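Local atomic coordinates of cytolethal distending toxin subunit B (Escherichia coli, PDB entry 2F1N), a protein that nicks DNA as the endonuclease subunit of the tripartite cytolethal distending toxin, very probably damaging host DNA and so provoking G2/M cell-cycle arrest. Residues T20-G25 with S252-V257; S58-A63 with V93-S98; R131-I136 with F144-I149. All blocks are in the same frame, centred on the assembly; numbering follows the deposited sequence.

Contact 1 of 3, residues T20-G25 with S252-V257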
ATOM      1  N   THR A  20       1.701  -1.657  -5.703  1.00 11.95           N
ATOM      2  CA  THR A  20       2.102  -0.467  -4.988  1.00 11.13           C
ATOM      3  C   THR A  20       2.793   0.484  -5.978  1.00 11.12           C
ATOM      4  O   THR A  20       3.500   0.016  -6.897  1.00 11.87           O
ATOM      5  CB  THR A  20       3.031  -0.867  -3.823  1.00 11.90           C
ATOM      6  OG1 THR A  20       3.495   0.318  -3.169  1.00 12.31           O
ATOM      7  CG2 THR A  20       4.323  -1.551  -4.324  1.00 10.99           C
ATOM      8  N   TRP A  21       2.529   1.785  -5.840  1.00 10.40           N
ATOM      9  CA  TRP A  21       3.192   2.759  -6.679  1.00 10.35           C
ATOM     10  C   TRP A  21       3.463   4.076  -5.942  1.00 11.25           C
ATOM     11  O   TRP A  21       2.557   4.675  -5.362  1.00 10.39           O
ATOM     12  CB  TRP A  21       2.282   3.013  -7.911  1.00 10.31           C
ATOM     13  CG  TRP A  21       2.979   3.841  -8.989  1.00 13.23           C
ATOM     14  CD1 TRP A  21       4.320   3.872  -9.258  1.00 14.24           C
ATOM     15  CD2 TRP A  21       2.366   4.780  -9.887  1.00 17.30           C
ATOM     16  NE1 TRP A  21       4.580   4.762 -10.290  1.00 17.20           N
ATOM     17  CE2 TRP A  21       3.393   5.331 -10.687  1.00 18.73           C
ATOM     18  CE3 TRP A  21       1.039   5.203 -10.109  1.00 18.37           C
ATOM     19  CZ2 TRP A  21       3.134   6.275 -11.695  1.00 21.13           C
ATOM     20  CZ3 TRP A  21       0.779   6.138 -11.086  1.00 22.81           C
ATOM     21  CH2 TRP A  21       1.827   6.665 -11.883  1.00 23.61           C
ATOM     22  N   ASN A  22       4.722   4.521  -5.943  1.00 10.33           N
ATOM     23  CA  ASN A  22       5.028   5.841  -5.433  1.00 11.61           C
ATOM     24  C   ASN A  22       4.965   6.750  -6.660  1.00 12.06           C
ATOM     25  O   ASN A  22       5.794   6.645  -7.577  1.00 12.39           O
ATOM     26  CB  ASN A  22       6.443   5.817  -4.824  1.00 11.39           C
ATOM     27  CG  ASN A  22       6.933   7.180  -4.347  1.00 14.48           C
ATOM     28  OD1 ASN A  22       6.477   8.201  -4.808  1.00 12.49           O
ATOM     29  ND2 ASN A  22       7.899   7.182  -3.435  1.00 13.32           N
ATOM     30  N   LEU A  23       3.943   7.584  -6.717  1.00 12.57           N
ATOM     31  CA  LEU A  23       3.725   8.326  -7.945  1.00 14.16           C
ATOM     32  C   LEU A  23       4.397   9.687  -7.931  1.00 13.74           C
ATOM     33  O   LEU A  23       4.299  10.414  -8.942  1.00 14.15           O
ATOM     34  CB  LEU A  23       2.252   8.362  -8.346  1.00 16.37           C
ATOM     35  CG  LEU A  23       1.161   8.987  -7.499  1.00 16.56           C
ATOM     36  CD1 LEU A  23       1.212  10.516  -7.677  1.00 17.86           C
ATOM     37  CD2 LEU A  23      -0.201   8.474  -7.892  1.00 20.20           C
ATOM     38  N   GLN A  24       5.117   9.997  -6.847  1.00 14.00           N
ATOM     39  CA  GLN A  24       5.933  11.215  -6.770  1.00 14.59           C
ATOM     40  C   GLN A  24       5.096  12.422  -7.160  1.00 16.43           C
ATOM     41  O   GLN A  24       5.517  13.253  -7.996  1.00 16.67           O
ATOM     42  CB  GLN A  24       7.174  11.068  -7.656  1.00 16.09           C
ATOM     43  CG  GLN A  24       8.197  10.132  -7.039  1.00 17.75           C
ATOM     44  CD  GLN A  24       9.597  10.267  -7.697  1.00 20.91           C
ATOM     45  OE1 GLN A  24       9.706  10.463  -8.911  1.00 20.74           O
ATOM     46  NE2 GLN A  24      10.639  10.210  -6.882  1.00 19.15           N
ATOM     47  N   GLY A  25       3.928  12.514  -6.512  1.00 15.42           N
ATOM     48  CA  GLY A  25       2.917  13.483  -6.842  1.00 18.73           C
ATOM     49  C   GLY A  25       3.008  14.627  -5.853  1.00 20.37           C
ATOM     50  O   GLY A  25       3.618  14.515  -4.784  1.00 20.69           O
ATOM     51  N   SER A 252       7.061   9.778 -12.920  1.00 28.08           N
ATOM     52  CA  SER A 252       7.590   9.201 -11.656  1.00 23.34           C
ATOM     53  C   SER A 252       8.853   8.364 -11.865  1.00 21.63           C
ATOM     54  O   SER A 252       8.934   7.562 -12.810  1.00 21.12           O
ATOM     55  CB  SER A 252       6.580   8.294 -10.896  1.00 22.47           C
ATOM     56  OG  SER A 252       7.162   7.965  -9.614  1.00 16.86           O
ATOM     57  N   ASP A 253       9.795   8.497 -10.942  1.00 20.99           N
ATOM     58  CA  ASP A 253      11.026   7.725 -11.020  1.00 20.86           C
ATOM     59  C   ASP A 253      10.832   6.327 -10.433  1.00 19.19           C
ATOM     60  O   ASP A 253      11.739   5.508 -10.510  1.00 19.50           O
ATOM     61  CB  ASP A 253      12.169   8.438 -10.303  1.00 22.68           C
ATOM     62  CG  ASP A 253      12.538   9.764 -10.965  1.00 24.99           C
ATOM     63  OD1 ASP A 253      12.243   9.973 -12.153  1.00 29.06           O
ATOM     64  OD2 ASP A 253      13.178  10.636 -10.360  1.00 34.80           O
ATOM     65  N   HIS A 254       9.645   6.065  -9.862  1.00 16.14           N
ATOM     66  CA  HIS A 254       9.301   4.717  -9.376  1.00 15.38           C
ATOM     67  C   HIS A 254       8.337   4.021 -10.300  1.00 15.86           C
ATOM     68  O   HIS A 254       7.433   4.637 -10.886  1.00 15.57           O
ATOM     69  CB  HIS A 254       8.665   4.801  -7.964  1.00 14.40           C
ATOM     70  CG  HIS A 254       9.618   5.277  -6.913  1.00 15.73           C
ATOM     71  ND1 HIS A 254      10.202   4.427  -6.002  1.00 13.64           N
ATOM     72  CD2 HIS A 254      10.098   6.519  -6.634  1.00 18.26           C
ATOM     73  CE1 HIS A 254      10.978   5.125  -5.189  1.00 18.56           C
ATOM     74  NE2 HIS A 254      10.937   6.398  -5.559  1.00 16.74           N
ATOM     75  N   PHE A 255       8.499   2.715 -10.416  1.00 15.20           N
ATOM     76  CA  PHE A 255       7.636   1.921 -11.269  1.00 15.30           C
ATOM     77  C   PHE A 255       6.647   1.212 -10.369  1.00 14.56           C
ATOM     78  O   PHE A 255       7.008   0.863  -9.248  1.00 14.08           O
ATOM     79  CB  PHE A 255       8.475   0.855 -11.945  1.00 15.41           C
ATOM     80  CG  PHE A 255       9.775   1.360 -12.528  1.00 17.66           C
ATOM     81  CD1 PHE A 255       9.847   2.567 -13.220  1.00 22.61           C
ATOM     82  CD2 PHE A 255      10.932   0.602 -12.370  1.00 21.23           C
ATOM     83  CE1 PHE A 255      11.064   3.027 -13.732  1.00 26.41           C
ATOM     84  CE2 PHE A 255      12.161   1.054 -12.881  1.00 24.66           C
ATOM     85  CZ  PHE A 255      12.222   2.253 -13.570  1.00 23.90           C
ATOM     86  N   PRO A 256       5.426   1.005 -10.850  1.00 14.74           N
ATOM     87  CA  PRO A 256       4.426   0.217 -10.118  1.00 12.94           C
ATOM     88  C   PRO A 256       4.879  -1.204 -10.053  1.00 13.23           C
ATOM     89  O   PRO A 256       5.472  -1.759 -11.034  1.00 11.91           O
ATOM     90  CB  PRO A 256       3.162   0.273 -10.995  1.00 14.31           C
ATOM     91  CG  PRO A 256       3.449   1.247 -12.054  1.00 17.67           C
ATOM     92  CD  PRO A 256       4.917   1.520 -12.135  1.00 15.53           C
ATOM     93  N   VAL A 257       4.578  -1.807  -8.907  1.00 12.04           N
ATOM     94  CA  VAL A 257       5.022  -3.183  -8.637  1.00 13.33           C
ATOM     95  C   VAL A 257       3.812  -3.970  -8.277  1.00 13.70           C
ATOM     96  O   VAL A 257       3.068  -3.561  -7.354  1.00 12.79           O
ATOM     97  CB  VAL A 257       6.075  -3.226  -7.499  1.00 13.81           C
ATOM     98  CG1 VAL A 257       6.411  -4.686  -7.116  1.00 12.71           C
ATOM     99  CG2 VAL A 257       7.372  -2.530  -7.970  1.00 13.19           C
TER
HETATM  100  O   HOH W   1       6.496   2.266  -6.931  1.00 13.91           O
HETATM  101  O   HOH W   2      11.873   8.892  -3.993  1.00 35.84           O

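Contact 2 of 3, residues S58-A63 with V93-S98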
ATOM      1  N   SER A  58      -3.089  14.739  -4.394  1.00 14.31           N
ATOM      2  CA  SER A  58      -4.471  14.998  -4.038  1.00 15.40           C
ATOM      3  C   SER A  58      -5.263  13.929  -4.792  1.00 16.02           C
ATOM      4  O   SER A  58      -4.858  13.508  -5.883  1.00 16.63           O
ATOM      5  CB  SER A  58      -4.858  16.405  -4.532  1.00 16.90           C
ATOM      6  OG  SER A  58      -4.326  17.408  -3.627  1.00 20.09           O
ATOM      7  N   PRO A  59      -6.380  13.478  -4.237  1.00 17.36           N
ATOM      8  CA  PRO A  59      -7.203  12.483  -4.947  1.00 17.85           C
ATOM      9  C   PRO A  59      -7.848  13.098  -6.208  1.00 17.00           C
ATOM     10  O   PRO A  59      -7.821  14.347  -6.358  1.00 18.26           O
ATOM     11  CB  PRO A  59      -8.274  12.099  -3.918  1.00 17.84           C
ATOM     12  CG  PRO A  59      -8.356  13.267  -2.967  1.00 20.18           C
ATOM     13  CD  PRO A  59      -6.965  13.877  -2.949  1.00 17.45           C
ATOM     14  N   PRO A  60      -8.419  12.262  -7.071  1.00 16.30           N
ATOM     15  CA  PRO A  60      -9.075  12.726  -8.293  1.00 16.13           C
ATOM     16  C   PRO A  60     -10.142  13.746  -7.898  1.00 15.73           C
ATOM     17  O   PRO A  60     -10.845  13.546  -6.903  1.00 15.36           O
ATOM     18  CB  PRO A  60      -9.759  11.454  -8.824  1.00 16.37           C
ATOM     19  CG  PRO A  60      -8.995  10.300  -8.218  1.00 16.46           C
ATOM     20  CD  PRO A  60      -8.540  10.798  -6.912  1.00 15.88           C
ATOM     21  N   SER A  61     -10.240  14.837  -8.671  1.00 16.78           N
ATOM     22  CA  SER A  61     -11.232  15.871  -8.407  1.00 17.55           C
ATOM     23  C   SER A  61     -12.667  15.386  -8.432  1.00 17.17           C
ATOM     24  O   SER A  61     -13.522  16.009  -7.808  1.00 16.82           O
ATOM     25  CB  SER A  61     -11.064  17.069  -9.386  1.00 18.15           C
ATOM     26  OG  SER A  61     -11.267  16.599 -10.707  1.00 22.70           O
ATOM     27  N   THR A  62     -12.940  14.284  -9.116  1.00 16.08           N
ATOM     28  CA  THR A  62     -14.327  13.783  -9.114  1.00 16.64           C
ATOM     29  C   THR A  62     -14.626  12.740  -8.035  1.00 15.12           C
ATOM     30  O   THR A  62     -15.754  12.298  -7.941  1.00 15.02           O
ATOM     31  CB  THR A  62     -14.700  13.187 -10.450  1.00 17.66           C
ATOM     32  OG1 THR A  62     -13.803  12.107 -10.756  1.00 17.78           O
ATOM     33  CG2 THR A  62     -14.445  14.237 -11.560  1.00 16.62           C
ATOM     34  N   ALA A  63     -13.638  12.341  -7.242  1.00 14.07           N
ATOM     35  CA  ALA A  63     -13.900  11.394  -6.152  1.00 12.98           C
ATOM     36  C   ALA A  63     -14.501  12.126  -4.967  1.00 13.54           C
ATOM     37  O   ALA A  63     -14.074  13.261  -4.636  1.00 14.03           O
ATOM     38  CB  ALA A  63     -12.604  10.659  -5.740  1.00 13.49           C
ATOM     39  N   VAL A  93     -14.745   2.707  -7.543  1.00 17.03           N
ATOM     40  CA  VAL A  93     -13.747   2.200  -6.606  1.00 13.95           C
ATOM     41  C   VAL A  93     -13.769   3.086  -5.360  1.00 13.47           C
ATOM     42  O   VAL A  93     -14.264   4.229  -5.413  1.00 13.32           O
ATOM     43  CB  VAL A  93     -12.312   2.133  -7.215  1.00 14.56           C
ATOM     44  CG1 VAL A  93     -12.196   1.036  -8.343  1.00 13.83           C
ATOM     45  CG2 VAL A  93     -11.814   3.528  -7.652  1.00 13.72           C
ATOM     46  N   TYR A  94     -13.203   2.578  -4.278  1.00 10.94           N
ATOM     47  CA  TYR A  94     -13.096   3.306  -3.017  1.00 10.51           C
ATOM     48  C   TYR A  94     -11.664   3.774  -2.819  1.00 10.14           C
ATOM     49  O   TYR A  94     -10.717   3.035  -3.057  1.00 11.72           O
ATOM     50  CB  TYR A  94     -13.508   2.382  -1.828  1.00 11.59           C
ATOM     51  CG  TYR A  94     -15.000   2.179  -1.767  1.00 11.78           C
ATOM     52  CD1 TYR A  94     -15.607   1.210  -2.547  1.00 17.21           C
ATOM     53  CD2 TYR A  94     -15.769   2.972  -0.924  1.00 18.42           C
ATOM     54  CE1 TYR A  94     -17.020   1.033  -2.510  1.00 17.34           C
ATOM     55  CE2 TYR A  94     -17.126   2.807  -0.847  1.00 23.10           C
ATOM     56  CZ  TYR A  94     -17.744   1.812  -1.631  1.00 24.32           C
ATOM     57  OH  TYR A  94     -19.107   1.635  -1.560  1.00 29.94           O
ATOM     58  N   ILE A  95     -11.479   5.044  -2.409  1.00  9.69           N
ATOM     59  CA  ILE A  95     -10.135   5.543  -2.111  1.00  9.36           C
ATOM     60  C   ILE A  95     -10.036   5.873  -0.647  1.00  9.11           C
ATOM     61  O   ILE A  95     -10.925   6.545  -0.097  1.00 11.39           O
ATOM     62  CB  ILE A  95      -9.842   6.858  -2.942  1.00  9.81           C
ATOM     63  CG1 ILE A  95      -9.959   6.594  -4.460  1.00 11.00           C
ATOM     64  CG2 ILE A  95      -8.414   7.356  -2.600  1.00 10.50           C
ATOM     65  CD1 ILE A  95      -9.753   7.923  -5.289  1.00 12.88           C
ATOM     66  N   TYR A  96      -8.966   5.442   0.012  1.00  8.46           N
ATOM     67  CA  TYR A  96      -8.760   5.828   1.425  1.00  8.74           C
ATOM     68  C   TYR A  96      -7.543   6.707   1.371  1.00  9.94           C
ATOM     69  O   TYR A  96      -6.433   6.285   0.943  1.00 10.16           O
ATOM     70  CB  TYR A  96      -8.532   4.549   2.297  1.00  9.90           C
ATOM     71  CG  TYR A  96      -9.787   3.753   2.218  1.00  9.79           C
ATOM     72  CD1 TYR A  96     -10.861   4.042   3.083  1.00 11.05           C
ATOM     73  CD2 TYR A  96      -9.990   2.829   1.172  1.00 10.03           C
ATOM     74  CE1 TYR A  96     -12.092   3.366   2.970  1.00 11.46           C
ATOM     75  CE2 TYR A  96     -11.225   2.182   1.026  1.00 11.17           C
ATOM     76  CZ  TYR A  96     -12.261   2.451   1.930  1.00 15.21           C
ATOM     77  OH  TYR A  96     -13.500   1.833   1.770  1.00 12.66           O
ATOM     78  N   PHE A  97      -7.752   7.967   1.732  1.00  8.93           N
ATOM     79  CA  PHE A  97      -6.724   8.984   1.462  1.00  9.97           C
ATOM     80  C   PHE A  97      -6.280   9.658   2.734  1.00 10.53           C
ATOM     81  O   PHE A  97      -7.133  10.111   3.502  1.00 10.76           O
ATOM     82  CB  PHE A  97      -7.265  10.010   0.444  1.00 11.18           C
ATOM     83  CG  PHE A  97      -6.169  10.764  -0.273  1.00 15.17           C
ATOM     84  CD1 PHE A  97      -5.560  11.819   0.320  1.00 20.14           C
ATOM     85  CD2 PHE A  97      -5.753  10.360  -1.563  1.00 19.38           C
ATOM     86  CE1 PHE A  97      -4.520  12.508  -0.314  1.00 19.79           C
ATOM     87  CE2 PHE A  97      -4.695  11.062  -2.219  1.00 19.60           C
ATOM     88  CZ  PHE A  97      -4.093  12.114  -1.563  1.00 21.02           C
ATOM     89  N   SER A  98      -4.962   9.793   2.927  1.00 11.60           N
ATOM     90  CA  SER A  98      -4.456  10.521   4.097  1.00 13.64           C
ATOM     91  C   SER A  98      -3.601  11.678   3.638  1.00 14.90           C
ATOM     92  O   SER A  98      -2.531  11.445   3.099  1.00 13.43           O
ATOM     93  CB  SER A  98      -3.585   9.657   5.000  1.00 15.03           C
ATOM     94  OG  SER A  98      -4.366   8.609   5.506  1.00 24.31           O
TER

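Contact 3 of 3, residues R131-I136 with F144-I149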
ATOM      1  N   ARG A 131       6.140   8.733   8.165  1.00 13.32           N
ATOM      2  CA  ARG A 131       4.744   8.732   7.740  1.00 12.89           C
ATOM      3  C   ARG A 131       3.987   7.726   8.627  1.00 11.85           C
ATOM      4  O   ARG A 131       4.606   6.854   9.212  1.00 11.47           O
ATOM      5  CB  ARG A 131       4.662   8.244   6.279  1.00 11.64           C
ATOM      6  CG  ARG A 131       4.567   9.366   5.282  1.00 15.75           C
ATOM      7  CD  ARG A 131       5.829  10.091   5.181  1.00 14.60           C
ATOM      8  NE  ARG A 131       6.939   9.304   4.589  1.00 12.83           N
ATOM      9  CZ  ARG A 131       8.105   9.845   4.169  1.00 15.66           C
ATOM     10  NH1 ARG A 131       8.349  11.167   4.311  1.00 15.36           N
ATOM     11  NH2 ARG A 131       9.037   9.080   3.620  1.00 13.87           N
ATOM     12  N   PRO A 132       2.671   7.875   8.733  1.00 12.38           N
ATOM     13  CA  PRO A 132       1.826   6.862   9.389  1.00 11.48           C
ATOM     14  C   PRO A 132       1.702   5.637   8.515  1.00 11.28           C
ATOM     15  O   PRO A 132       2.212   5.608   7.391  1.00 12.24           O
ATOM     16  CB  PRO A 132       0.454   7.573   9.509  1.00 11.79           C
ATOM     17  CG  PRO A 132       0.404   8.469   8.294  1.00 13.44           C
ATOM     18  CD  PRO A 132       1.860   8.945   8.110  1.00 12.73           C
ATOM     19  N   LEU A 133       1.034   4.603   9.045  1.00 11.10           N
ATOM     20  CA  LEU A 133       0.593   3.442   8.262  1.00 12.26           C
ATOM     21  C   LEU A 133      -0.904   3.518   8.022  1.00 12.22           C
ATOM     22  O   LEU A 133      -1.627   3.682   8.950  1.00 14.22           O
ATOM     23  CB  LEU A 133       0.906   2.153   9.044  1.00 11.99           C
ATOM     24  CG  LEU A 133       2.405   1.849   8.940  1.00 13.63           C
ATOM     25  CD1 LEU A 133       2.837   0.842  10.013  1.00 17.50           C
ATOM     26  CD2 LEU A 133       2.784   1.351   7.541  1.00 19.07           C
ATOM     27  N   LEU A 134      -1.346   3.401   6.776  1.00 11.43           N
ATOM     28  CA  LEU A 134      -2.778   3.440   6.493  1.00 11.21           C
ATOM     29  C   LEU A 134      -3.107   2.065   5.964  1.00 11.55           C
ATOM     30  O   LEU A 134      -2.422   1.594   5.074  1.00 11.23           O
ATOM     31  CB  LEU A 134      -3.061   4.519   5.450  1.00 11.77           C
ATOM     32  CG  LEU A 134      -4.407   4.502   4.689  1.00 11.32           C
ATOM     33  CD1 LEU A 134      -5.524   4.813   5.689  1.00 15.83           C
ATOM     34  CD2 LEU A 134      -4.365   5.533   3.519  1.00 15.07           C
ATOM     35  N   GLY A 135      -4.154   1.440   6.504  1.00 11.85           N
ATOM     36  CA  GLY A 135      -4.507   0.093   6.051  1.00 12.30           C
ATOM     37  C   GLY A 135      -6.019  -0.095   5.939  1.00 10.96           C
ATOM     38  O   GLY A 135      -6.784   0.642   6.575  1.00 11.58           O
ATOM     39  N   ILE A 136      -6.441  -1.094   5.135  1.00  9.77           N
ATOM     40  CA  ILE A 136      -7.854  -1.489   5.115  1.00  9.44           C
ATOM     41  C   ILE A 136      -7.944  -3.007   5.332  1.00 10.76           C
ATOM     42  O   ILE A 136      -7.045  -3.747   4.959  1.00 11.36           O
ATOM     43  CB  ILE A 136      -8.558  -1.110   3.785  1.00  9.85           C
ATOM     44  CG1 ILE A 136      -7.932  -1.823   2.591  1.00 13.06           C
ATOM     45  CG2 ILE A 136      -8.480   0.474   3.612  1.00 10.62           C
ATOM     46  CD1 ILE A 136      -8.639  -1.539   1.275  1.00 15.05           C
ATOM     47  N   PHE A 144      -1.866  -2.617   3.777  1.00  9.30           N
ATOM     48  CA  PHE A 144      -1.341  -1.305   4.192  1.00  9.85           C
ATOM     49  C   PHE A 144      -0.543  -0.673   3.084  1.00  9.85           C
ATOM     50  O   PHE A 144       0.069  -1.360   2.263  1.00 10.78           O
ATOM     51  CB  PHE A 144      -0.417  -1.427   5.413  1.00  9.85           C
ATOM     52  CG  PHE A 144      -1.151  -1.794   6.695  1.00  9.91           C
ATOM     53  CD1 PHE A 144      -1.608  -3.083   6.895  1.00 12.60           C
ATOM     54  CD2 PHE A 144      -1.490  -0.807   7.610  1.00  9.33           C
ATOM     55  CE1 PHE A 144      -2.325  -3.433   8.096  1.00 11.89           C
ATOM     56  CE2 PHE A 144      -2.185  -1.112   8.784  1.00 10.05           C
ATOM     57  CZ  PHE A 144      -2.633  -2.421   9.019  1.00 11.08           C
ATOM     58  N   THR A 145      -0.600   0.662   3.045  1.00  9.54           N
ATOM     59  CA  THR A 145       0.406   1.413   2.292  1.00 10.01           C
ATOM     60  C   THR A 145       1.459   2.070   3.221  1.00 10.86           C
ATOM     61  O   THR A 145       1.114   2.584   4.277  1.00 10.57           O
ATOM     62  CB  THR A 145      -0.291   2.441   1.371  1.00  9.86           C
ATOM     63  OG1 THR A 145       0.722   3.183   0.632  1.00 10.72           O
ATOM     64  CG2 THR A 145      -1.097   3.522   2.195  1.00 10.04           C
ATOM     65  N   ALA A 146       2.738   1.979   2.840  1.00 10.80           N
ATOM     66  CA  ALA A 146       3.839   2.469   3.695  1.00 12.33           C
ATOM     67  C   ALA A 146       4.823   3.282   2.884  1.00 10.81           C
ATOM     68  O   ALA A 146       5.050   3.011   1.679  1.00 10.58           O
ATOM     69  CB  ALA A 146       4.593   1.347   4.348  1.00 11.82           C
ATOM     70  N   HIS A 147       5.373   4.311   3.537  1.00 10.53           N
ATOM     71  CA  HIS A 147       6.414   5.080   2.872  1.00 10.42           C
ATOM     72  C   HIS A 147       7.493   5.422   3.890  1.00  9.77           C
ATOM     73  O   HIS A 147       7.401   6.425   4.607  1.00 11.07           O
ATOM     74  CB  HIS A 147       5.838   6.343   2.254  1.00 10.31           C
ATOM     75  CG  HIS A 147       6.865   7.134   1.496  1.00 12.38           C
ATOM     76  ND1 HIS A 147       6.637   8.437   1.101  1.00 11.06           N
ATOM     77  CD2 HIS A 147       8.120   6.811   1.079  1.00 10.73           C
ATOM     78  CE1 HIS A 147       7.715   8.889   0.470  1.00 13.54           C
ATOM     79  NE2 HIS A 147       8.634   7.925   0.445  1.00 12.89           N
ATOM     80  N   ALA A 148       8.531   4.591   3.948  1.00 10.42           N
ATOM     81  CA  ALA A 148       9.597   4.757   4.929  1.00 10.62           C
ATOM     82  C   ALA A 148      10.462   5.935   4.529  1.00 11.86           C
ATOM     83  O   ALA A 148      10.432   6.327   3.381  1.00 10.70           O
ATOM     84  CB  ALA A 148      10.437   3.461   5.012  1.00 11.66           C
ATOM     85  N   ILE A 149      11.219   6.482   5.487  1.00 12.77           N
ATOM     86  CA  ILE A 149      11.997   7.706   5.241  1.00 13.91           C
ATOM     87  C   ILE A 149      13.177   7.393   4.361  1.00 14.68           C
ATOM     88  O   ILE A 149      13.806   6.333   4.509  1.00 14.62           O
ATOM     89  CB  ILE A 149      12.473   8.284   6.571  1.00 12.71           C
ATOM     90  CG1 ILE A 149      11.283   8.683   7.448  1.00 13.42           C
ATOM     91  CG2 ILE A 149      13.428   9.555   6.301  1.00 16.64           C
ATOM     92  CD1 ILE A 149      11.686   8.827   8.944  1.00 18.22           C
TER
HETATM   93  O   HOH W   3       7.663   6.497   7.317  1.00 16.41           O
HETATM   94  O   HOH W   4       4.776   4.790   6.319  1.00 12.71           O

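Contact 1 of 3, residues T20-G25 with S252-V257
Ser-252, Asp-253 and His-254 form the Ser-Asp-His motif of the DNase I-like fold, and they meet Asn-22 and Gln-24 of interior strand 18-25; as in relatives, this region probably lines the active-site cleft. At the sheet end, Thr-20 and Val-257 make an antiparallel hydrogen-bonded pair, Thr-20 N reaching Val-257 O at 2.9 Å and Val-257 N returning to Thr-20 O. Beyond it the two chain segments part, and a water joins Asn-22 N to Phe-255 O. Trp-21 takes over with its indole: NE1 donates to His-254 O at 2.9 Å, in the ring plane but from above the carbonyl plane, while Pro-256 CG lies 4.0 Å from the five-membered ring centroid of Trp-21, over its face. Ser-252 OG, swung anti to its own backbone N (chi1 -172°), is held twice: it donates to Asn-22 O at 2.8 Å and accepts from His-254 N at 3.1 Å, an ST turn. The Asn-22 amide stacks on one face of the His-254 imidazole, planes 11° apart. Asn-22 ND2 also bonds Asp-185 and Glu-55, and His-254 ND1 bonds Asp-222, which helps to fix the rotation of both flat groups. Gln-24 NE2 sits at the edge of the His-254 ring, its amide turned 74° from it, and Gln-24 OE1 receives Asp-253 N at 2.8 Å from above the amide plane.

Contact 2 of 3, residues S58-A63 with V93-S98
Pro-59, Pro-60 and Ala-63 meet Phe-97 and Ile-95 in a purely apolar contact, where the loop between strands 50-56 and 64-65 passes over one face of strand 92-98. No hydrogen bond crosses between the two segments; the backbones stay well apart, with the CA atoms of Pro-59 and Phe-97 7.3 Å from each other, and side chains fill the gap. The centre of it is a CH-pi contact. Pro-59 CD stands over the middle of the Phe-97 ring, 3.7 Å from its centroid and 12° off the ring normal, and Pro-59 CB follows on the same ring at 3.9 Å from Phe-97 CD2. With CG anti to the backbone N (chi1 -159°), the Phe-97 ring reaches out toward the loop, and the proline lies across it at about a right angle. Ser-58 adds its CA near Phe-97 CZ, and Ser-58 OG is tied to Ser-27 O.

Further along, Ile-95 works through a single atom. The Ile-95 chain is extended at chi2 (177°), which carries Ile-95 CD1 out to the loop, 3.5 Å from Pro-60 CD and 4.0 Å from Ala-63 CB. Those two partners are brought together by a type I turn, closed by Ala-63 N donating to Pro-60 O at 3.1 Å. Trp-34 of helix 31-42 packs on Pro-60, Ile-95 and Phe-97 alike, and Leu-80 and Trp-82 of neighbouring strand 78-83 touch the two prolines. Strand 92-98 therefore turns Ile-95 and Phe-97 to the loop and helix, and Tyr-96 and Ser-98 to the second sheet, the layering of the DNase I-like alpha/beta sandwich, in which helices and loops cover the outer faces of two packed sheets.

Contact 3 of 3, residues R131-I136 with F144-I149
Arg-131 grips the backbone of His-147 and lies on its ring. Arg-131 NE donates to His-147 O at 2.9 Å, close to the guanidinium plane, and NH2 adds weak bonds to the same oxygen and, at 3.1 Å, to Ala-148 O. Bends at chi2 (71°) and chi3 (67°) fold the chain back so that the guanidinium stacks on the imidazole, centres of Arg-131 and His-147 3.9 Å apart and planes at 29°, with NH2 above the middle of the ring. Here, ahead of the first strand, the two chain segments stand further apart, and waters fill in: one accepts from Arg-131 N and lies close to His-147 O, and another joins Pro-132 O to His-147 N.

Where the strands close up, Thr-145 N donates to Leu-134 O at 2.9 Å. The return bond is missing, and Leu-134 N and Thr-145 O are buried with no partner in the model. The next pair, Gly-135 and Phe-144, is non-hydrogen-bonded and unusually close: Phe-144 folds one ring face over Gly-135, whose CA, bare of any side chain, comes 3.5 Å from Phe-144 CD2. Leu-133 CD2 meets Ala-146 CB at 3.7 Å on the same side, while on the other Leu-134 CB touches Thr-145 CG2 at 3.9 Å.

These strands, 133-138 and 141-147, form a beta hairpin flanked by strands 119-123 and 179-183. Leu-133 and Phe-144 pack on helix 156-168; Thr-145 turns to the other sheet, its OG1 bonded to Val-53 O and Gln-54 NE2, and His-147 touches Gln-54 and Glu-55 of strand 50-56.

How the contacts relate
Near the N terminus the chain runs through 20-25, inside the eight-stranded sheet between strands 50-56 and 257-261, and contact 1 is completed only when 252-257 returns beside it, closing a loop of most of the protein. Contacts 2 and 3 are nested inside that loop and follow one another without crossing: 58-63 meets 93-98 on the first sheet, then 131-136 pairs with 144-149 in the hairpin of the second. Contacts 1 and 2 reach the same sheet without touching, centres about 17 Å apart. Contact 3 faces both across the sandwich: Leu-134 CD2 packs on Tyr-96 O at 3.4 Å, and His-147 NE2 lies against Asn-22 ND2 at 4.0 Å.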